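Local coordinates for PR domain zinc finger protein 2 (Homo sapiens, PDB 2QPW) that methylates a specific lysine of histone H3, using S-adenosyl-L-methionine, through its PR (SET-related) domain, and may also act as a DNA-binding transcription factor, at residues A[75-80]-A[103-108]; A[112-117]-A[123-128]. All blocks are in the same frame, centred on the assembly; numbering follows the deposited sequence.

Contact 1: A[75-80]-A[103-108]; sequences YMWEVY and VNWACS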
loop_
_atom_site.group_PDB
_atom_site.type_symbol
_atom_site.label_atom_id
_atom_site.label_comp_id
_atom_site.label_asym_id
_atom_site.label_seq_id
_atom_site.Cartn_x
_atom_site.Cartn_y
_atom_site.Cartn_z
ATOM N N TYR A 75 -4.821 -0.431 -6.210
ATOM C CA TYR A 75 -5.465 -0.170 -4.927
ATOM C C TYR A 75 -6.288 -1.383 -4.409
ATOM O O TYR A 75 -7.295 -1.188 -3.722
ATOM C CB TYR A 75 -6.350 1.082 -5.076
ATOM C CG TYR A 75 -5.581 2.359 -5.359
ATOM C CD1 TYR A 75 -4.742 2.903 -4.378
ATOM C CD2 TYR A 75 -5.703 3.034 -6.578
ATOM C CE1 TYR A 75 -4.056 4.084 -4.584
ATOM C CE2 TYR A 75 -4.964 4.258 -6.802
ATOM C CZ TYR A 75 -4.156 4.747 -5.784
ATOM O OH TYR A 75 -3.442 5.946 -5.906
ATOM N N MET A 76 -5.826 -2.613 -4.703
ATOM C CA MET A 76 -6.575 -3.845 -4.385
ATOM C C MET A 76 -5.686 -5.055 -4.100
ATOM O O MET A 76 -4.544 -5.128 -4.585
ATOM C CB MET A 76 -7.557 -4.193 -5.532
ATOM C CG MET A 76 -6.927 -4.912 -6.760
ATOM S SD MET A 76 -7.022 -6.757 -6.665
ATOM C CE MET A 76 -6.384 -7.265 -8.242
ATOM N N TRP A 77 -6.231 -5.997 -3.329
ATOM C CA TRP A 77 -5.628 -7.325 -3.105
ATOM C C TRP A 77 -6.699 -8.400 -3.352
ATOM O O TRP A 77 -7.904 -8.135 -3.210
ATOM C CB TRP A 77 -5.079 -7.466 -1.668
ATOM C CG TRP A 77 -3.824 -6.608 -1.457
ATOM C CD1 TRP A 77 -3.775 -5.323 -0.959
ATOM C CD2 TRP A 77 -2.469 -6.984 -1.736
ATOM N NE1 TRP A 77 -2.467 -4.869 -0.946
ATOM C CE2 TRP A 77 -1.646 -5.864 -1.408
ATOM C CE3 TRP A 77 -1.863 -8.142 -2.260
ATOM C CZ2 TRP A 77 -0.242 -5.883 -1.573
ATOM C CZ3 TRP A 77 -0.454 -8.168 -2.431
ATOM C CH2 TRP A 77 0.333 -7.009 -2.110
ATOM N N GLU A 78 -6.261 -9.621 -3.651
ATOM C CA GLU A 78 -7.228 -10.745 -3.819
ATOM C C GLU A 78 -7.195 -11.685 -2.626
ATOM O O GLU A 78 -6.105 -12.073 -2.170
ATOM C CB GLU A 78 -6.940 -11.468 -5.155
ATOM C CG GLU A 78 -7.153 -10.504 -6.350
ATOM C CD GLU A 78 -6.828 -11.121 -7.694
ATOM O OE1 GLU A 78 -7.638 -11.964 -8.149
ATOM O OE2 GLU A 78 -5.802 -10.718 -8.313
ATOM N N VAL A 79 -8.375 -12.031 -2.095
ATOM C CA VAL A 79 -8.469 -12.858 -0.893
ATOM C C VAL A 79 -9.614 -13.835 -1.118
ATOM O O VAL A 79 -10.655 -13.438 -1.622
ATOM C CB VAL A 79 -8.805 -12.005 0.377
ATOM C CG1 VAL A 79 -9.024 -12.909 1.589
ATOM C CG2 VAL A 79 -7.643 -10.979 0.648
ATOM N N TYR A 80 -9.402 -15.089 -0.751
ATOM C CA TYR A 80 -10.398 -16.165 -0.955
ATOM C C TYR A 80 -11.338 -16.240 0.232
ATOM O O TYR A 80 -10.876 -16.272 1.392
ATOM C CB TYR A 80 -9.676 -17.521 -1.080
ATOM C CG TYR A 80 -10.611 -18.719 -1.192
ATOM C CD1 TYR A 80 -11.248 -18.998 -2.399
ATOM C CD2 TYR A 80 -10.880 -19.534 -0.087
ATOM C CE1 TYR A 80 -12.132 -20.078 -2.530
ATOM C CE2 TYR A 80 -11.772 -20.658 -0.209
ATOM C CZ TYR A 80 -12.379 -20.907 -1.431
ATOM O OH TYR A 80 -13.249 -21.988 -1.580
ATOM N N VAL A 103 0.080 3.400 0.613
ATOM C CA VAL A 103 1.434 2.801 0.436
ATOM C C VAL A 103 1.657 2.461 -1.053
ATOM O O VAL A 103 0.968 1.576 -1.641
ATOM C CB VAL A 103 1.614 1.531 1.300
ATOM C CG1 VAL A 103 2.963 0.824 1.024
ATOM C CG2 VAL A 103 1.421 1.854 2.803
ATOM N N ASN A 104 2.588 3.175 -1.677
ATOM C CA ASN A 104 2.886 2.948 -3.085
ATOM C C ASN A 104 3.629 1.628 -3.329
ATOM O O ASN A 104 4.213 1.058 -2.414
ATOM C CB ASN A 104 3.678 4.137 -3.660
ATOM C CG ASN A 104 3.445 4.344 -5.159
ATOM O OD1 ASN A 104 2.733 3.565 -5.819
ATOM N ND2 ASN A 104 4.075 5.395 -5.715
ATOM N N TRP A 105 3.617 1.148 -4.587
ATOM C CA TRP A 105 4.302 -0.088 -4.955
ATOM C C TRP A 105 5.749 0.217 -5.407
ATOM O O TRP A 105 5.998 1.193 -6.139
ATOM C CB TRP A 105 3.570 -0.743 -6.132
ATOM C CG TRP A 105 2.269 -1.364 -5.796
ATOM C CD1 TRP A 105 1.058 -0.722 -5.614
ATOM C CD2 TRP A 105 2.024 -2.754 -5.579
ATOM N NE1 TRP A 105 0.080 -1.641 -5.312
ATOM C CE2 TRP A 105 0.643 -2.894 -5.285
ATOM C CE3 TRP A 105 2.827 -3.901 -5.635
ATOM C CZ2 TRP A 105 0.046 -4.148 -5.070
ATOM C CZ3 TRP A 105 2.232 -5.142 -5.433
ATOM C CH2 TRP A 105 0.868 -5.248 -5.116
ATOM N N ALA A 106 6.683 -0.645 -4.995
ATOM C CA ALA A 106 8.044 -0.617 -5.489
ATOM C C ALA A 106 8.034 -0.969 -6.979
ATOM O O ALA A 106 7.155 -1.700 -7.425
ATOM C CB ALA A 106 8.873 -1.602 -4.710
ATOM N N CYS A 107 8.969 -0.386 -7.744
ATOM C CA CYS A 107 9.116 -0.688 -9.180
ATOM C C CYS A 107 9.947 -1.918 -9.343
ATOM O O CYS A 107 11.160 -1.896 -9.012
ATOM C CB CYS A 107 9.823 0.459 -9.910
ATOM S SG CYS A 107 8.802 1.846 -10.055
ATOM N N SER A 108 9.332 -2.998 -9.846
ATOM C CA SER A 108 10.004 -4.303 -9.976
ATOM C C SER A 108 10.710 -4.686 -8.640
ATOM O O SER A 108 11.780 -5.304 -8.628
ATOM C CB SER A 108 11.033 -4.294 -11.124
ATOM O OG SER A 108 10.460 -3.887 -12.360
#
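W77 and W105 meet through the outer carbons of their indoles, joining two parts of the PR domain, the SET-type methyltransferase fold: strand 76-81, at the border of a three-stranded antiparallel sheet, and the start of strand 104-119 in the neighbouring mixed sheet. The contact is small, burying about 110 Å² in all, and it is made by side chains alone.

The two indoles reach for each other from opposite directions. The planes of their six-membered rings are only 26° apart, but the centroids are 5.2 Å from each other, so one ring covers little more than the rim of the other and no full stack forms. CZ2 of W105 sits above one face of the W77 ring near its rim, 3.9 Å from W77 CZ2. In both residues CG is anti to the carbonyl carbon (chi1 -71° in W77, -73° in W105), which brings the far end of each indole toward the other segment. F60 meets the W77 ring edge-to-face, and Y141 packs against W105 at a steep angle.

Polar bonds hold both indoles from outside the pair: W77 NE1 is hydrogen-bonded to Y125 OH, and W105 NE1 to the carbonyl oxygen of V74. Each ring is therefore tied at its five-membered end while its six-membered end does the touching. The closest approach between the segments is W77 CH2 to W105 CH2, 3.5 Å.

Contact 2: A[112-117]-A[123-128]; sequences QNLFPL and IYYKTL
I123 CG2 packs against P116 CB where strands 114-117 and 123-127 pair as an antiparallel beta hairpin in the mixed sheet of the SET-type PR domain. The N-to-C directions of the short strands differ by 142°, a marked twist.

Next along the strand, Y124 forms a hydrogen-bonded pair with L117: Y124 N donates to L117 O (2.9 Å), and Y124 O accepts from L117 N. The Y124 ring leads off beyond the strand, leaving its CB against L117 CD2.

Y125 and P116 make a non-hydrogen-bonded pair. On their face of the sheet, L114 CD1 lies 4.0 Å from Y125 CD2, the two side chains crossing at about a right angle; the hydroxyl of Y125 has its partner in W77.

K126 pairs with F115 through two backbone bonds, and on the other face its aliphatic chain runs alongside the phenyl ring. K126 CB stands over one ring face, 4.0 Å from the F115 centroid and 23° off the normal, a CH-pi contact. F115 CG lies between its backbone N and carbonyl carbon (chi1 65°), folding the ring over the neighbouring strand. L117 CD2 touches K126 CB as well, 3.6 Å away.

T127 CG2 meets L114 CD2 at 3.7 Å, while T127 OG1 bonds to the L52 carbonyl.

L128 closes the pairing, its N donating almost straight to N113 O. Its CB reaches the edge of the F115 ring, and its CD2 lies against the Q112 amide, 3.7 Å from Q112 CD.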
loop_
_atom_site.group_PDB
_atom_site.type_symbol
_atom_site.label_atom_id
_atom_site.label_comp_id
_atom_site.label_asym_id
_atom_site.label_seq_id
_atom_site.Cartn_x
_atom_site.Cartn_y
_atom_site.Cartn_z
ATOM N N GLN A 112 11.990 -2.233 -2.161
ATOM C CA GLN A 112 10.813 -2.766 -1.421
ATOM C C GLN A 112 11.203 -2.875 0.037
ATOM O O GLN A 112 12.299 -3.395 0.335
ATOM C CB GLN A 112 10.419 -4.168 -1.958
ATOM C CG GLN A 112 9.505 -5.020 -1.017
ATOM C CD GLN A 112 9.266 -6.467 -1.501
ATOM O OE1 GLN A 112 10.049 -7.019 -2.295
ATOM N NE2 GLN A 112 8.197 -7.093 -0.991
ATOM N N ASN A 113 10.344 -2.410 0.952
ATOM C CA ASN A 113 10.568 -2.665 2.381
ATOM C C ASN A 113 9.349 -3.250 3.113
ATOM O O ASN A 113 9.396 -3.420 4.349
ATOM C CB ASN A 113 11.106 -1.407 3.121
ATOM C CG ASN A 113 10.286 -0.154 2.843
ATOM O OD1 ASN A 113 9.082 -0.233 2.659
ATOM N ND2 ASN A 113 10.953 1.028 2.817
ATOM N N LEU A 114 8.271 -3.543 2.366
ATOM C CA LEU A 114 7.065 -4.185 2.950
ATOM C C LEU A 114 6.687 -5.396 2.114
ATOM O O LEU A 114 6.848 -5.344 0.884
ATOM C CB LEU A 114 5.844 -3.219 2.972
ATOM C CG LEU A 114 5.933 -2.003 3.940
ATOM C CD1 LEU A 114 4.731 -1.074 3.687
ATOM C CD2 LEU A 114 5.945 -2.367 5.433
ATOM N N PHE A 115 6.174 -6.456 2.757
ATOM C CA PHE A 115 5.620 -7.624 2.026
ATOM C C PHE A 115 4.254 -7.995 2.605
ATOM O O PHE A 115 3.987 -7.716 3.797
ATOM C CB PHE A 115 6.552 -8.847 2.053
ATOM C CG PHE A 115 6.774 -9.461 3.433
ATOM C CD1 PHE A 115 5.974 -10.514 3.889
ATOM C CD2 PHE A 115 7.829 -9.007 4.257
ATOM C CE1 PHE A 115 6.198 -11.102 5.151
ATOM C CE2 PHE A 115 8.051 -9.583 5.523
ATOM C CZ PHE A 115 7.229 -10.635 5.965
ATOM N N PRO A 116 3.378 -8.608 1.770
ATOM C CA PRO A 116 2.018 -8.932 2.242
ATOM C C PRO A 116 1.948 -10.297 2.959
ATOM O O PRO A 116 2.672 -11.230 2.622
ATOM C CB PRO A 116 1.197 -8.946 0.941
ATOM C CG PRO A 116 2.152 -9.483 -0.082
ATOM C CD PRO A 116 3.557 -8.979 0.349
ATOM N N LEU A 117 1.075 -10.388 3.947
ATOM C CA LEU A 117 0.781 -11.678 4.566
ATOM C C LEU A 117 -0.696 -11.721 4.995
ATOM O O LEU A 117 -1.278 -10.700 5.398
ATOM C CB LEU A 117 1.725 -11.960 5.712
ATOM C CG LEU A 117 1.498 -11.279 7.044
ATOM C CD1 LEU A 117 2.067 -12.111 8.216
ATOM C CD2 LEU A 117 2.137 -9.884 7.011
ATOM N N ILE A 123 -5.423 -8.935 4.382
ATOM C CA ILE A 123 -4.019 -8.624 4.085
ATOM C C ILE A 123 -3.415 -7.651 5.109
ATOM O O ILE A 123 -4.004 -6.605 5.375
ATOM C CB ILE A 123 -3.899 -8.060 2.643
ATOM C CG1 ILE A 123 -4.392 -9.116 1.636
ATOM C CG2 ILE A 123 -2.465 -7.596 2.319
ATOM C CD1 ILE A 123 -3.534 -10.391 1.561
ATOM N N TYR A 124 -2.255 -8.007 5.664
ATOM C CA TYR A 124 -1.440 -7.091 6.482
ATOM C C TYR A 124 -0.111 -6.867 5.741
ATOM O O TYR A 124 0.278 -7.688 4.893
ATOM C CB TYR A 124 -1.152 -7.722 7.852
ATOM C CG TYR A 124 -2.378 -7.831 8.741
ATOM C CD1 TYR A 124 -2.551 -6.973 9.843
ATOM C CD2 TYR A 124 -3.373 -8.784 8.479
ATOM C CE1 TYR A 124 -3.712 -7.081 10.668
ATOM C CE2 TYR A 124 -4.506 -8.900 9.294
ATOM C CZ TYR A 124 -4.666 -8.035 10.387
ATOM O OH TYR A 124 -5.808 -8.144 11.215
ATOM N N TYR A 125 0.594 -5.790 6.082
ATOM C CA TYR A 125 1.911 -5.488 5.490
ATOM C C TYR A 125 2.941 -5.661 6.613
ATOM O O TYR A 125 2.718 -5.159 7.743
ATOM C CB TYR A 125 1.968 -4.035 4.991
ATOM C CG TYR A 125 1.142 -3.690 3.746
ATOM C CD1 TYR A 125 0.525 -4.692 2.962
ATOM C CD2 TYR A 125 1.001 -2.366 3.340
ATOM C CE1 TYR A 125 -0.196 -4.356 1.792
ATOM C CE2 TYR A 125 0.292 -2.024 2.183
ATOM C CZ TYR A 125 -0.309 -3.033 1.423
ATOM O OH TYR A 125 -0.991 -2.671 0.279
ATOM N N LYS A 126 4.033 -6.372 6.334
ATOM C CA LYS A 126 5.091 -6.596 7.334
ATOM C C LYS A 126 6.399 -6.018 6.790
ATOM O O LYS A 126 6.640 -6.090 5.577
ATOM C CB LYS A 126 5.234 -8.083 7.629
ATOM C CG LYS A 126 6.176 -8.383 8.785
ATOM C CD LYS A 126 6.223 -9.862 9.153
ATOM C CE LYS A 126 5.329 -10.193 10.304
ATOM N NZ LYS A 126 5.599 -11.617 10.713
ATOM N N THR A 127 7.226 -5.431 7.658
ATOM C CA THR A 127 8.509 -4.868 7.187
ATOM C C THR A 127 9.540 -5.980 6.911
ATOM O O THR A 127 9.767 -6.898 7.736
ATOM C CB THR A 127 9.121 -3.800 8.147
ATOM O OG1 THR A 127 9.372 -4.405 9.414
ATOM C CG2 THR A 127 8.157 -2.581 8.350
ATOM N N LEU A 128 10.161 -5.872 5.735
ATOM C CA LEU A 128 11.102 -6.843 5.196
ATOM C C LEU A 128 12.504 -6.576 5.743
ATOM O O LEU A 128 13.370 -7.465 5.788
ATOM C CB LEU A 128 11.080 -6.695 3.663
ATOM C CG LEU A 128 11.916 -7.591 2.759
ATOM C CD1 LEU A 128 11.691 -9.069 3.077
ATOM C CD2 LEU A 128 11.552 -7.275 1.279
#

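Both segments of contact 1 precede those of contact 2 in the sequence, and the centres of the two contacts lie about 10 Å apart within the one PR domain. Both use strand 104-119: its start carries W105, and its later part forms one arm of the hairpin with strand 122-127. Strand 76-81 belongs to a separate three-stranded sheet, and W77 connects the two. Besides the W77-Y125 bond, W77 CH2 packs on P116 CG at 3.7 Å, and V103 CG1 touches L114 CD1. P116 and Y125 of the hairpin thus meet W77, while L114 meets V103, joining the three-stranded sheet to the mixed sheet.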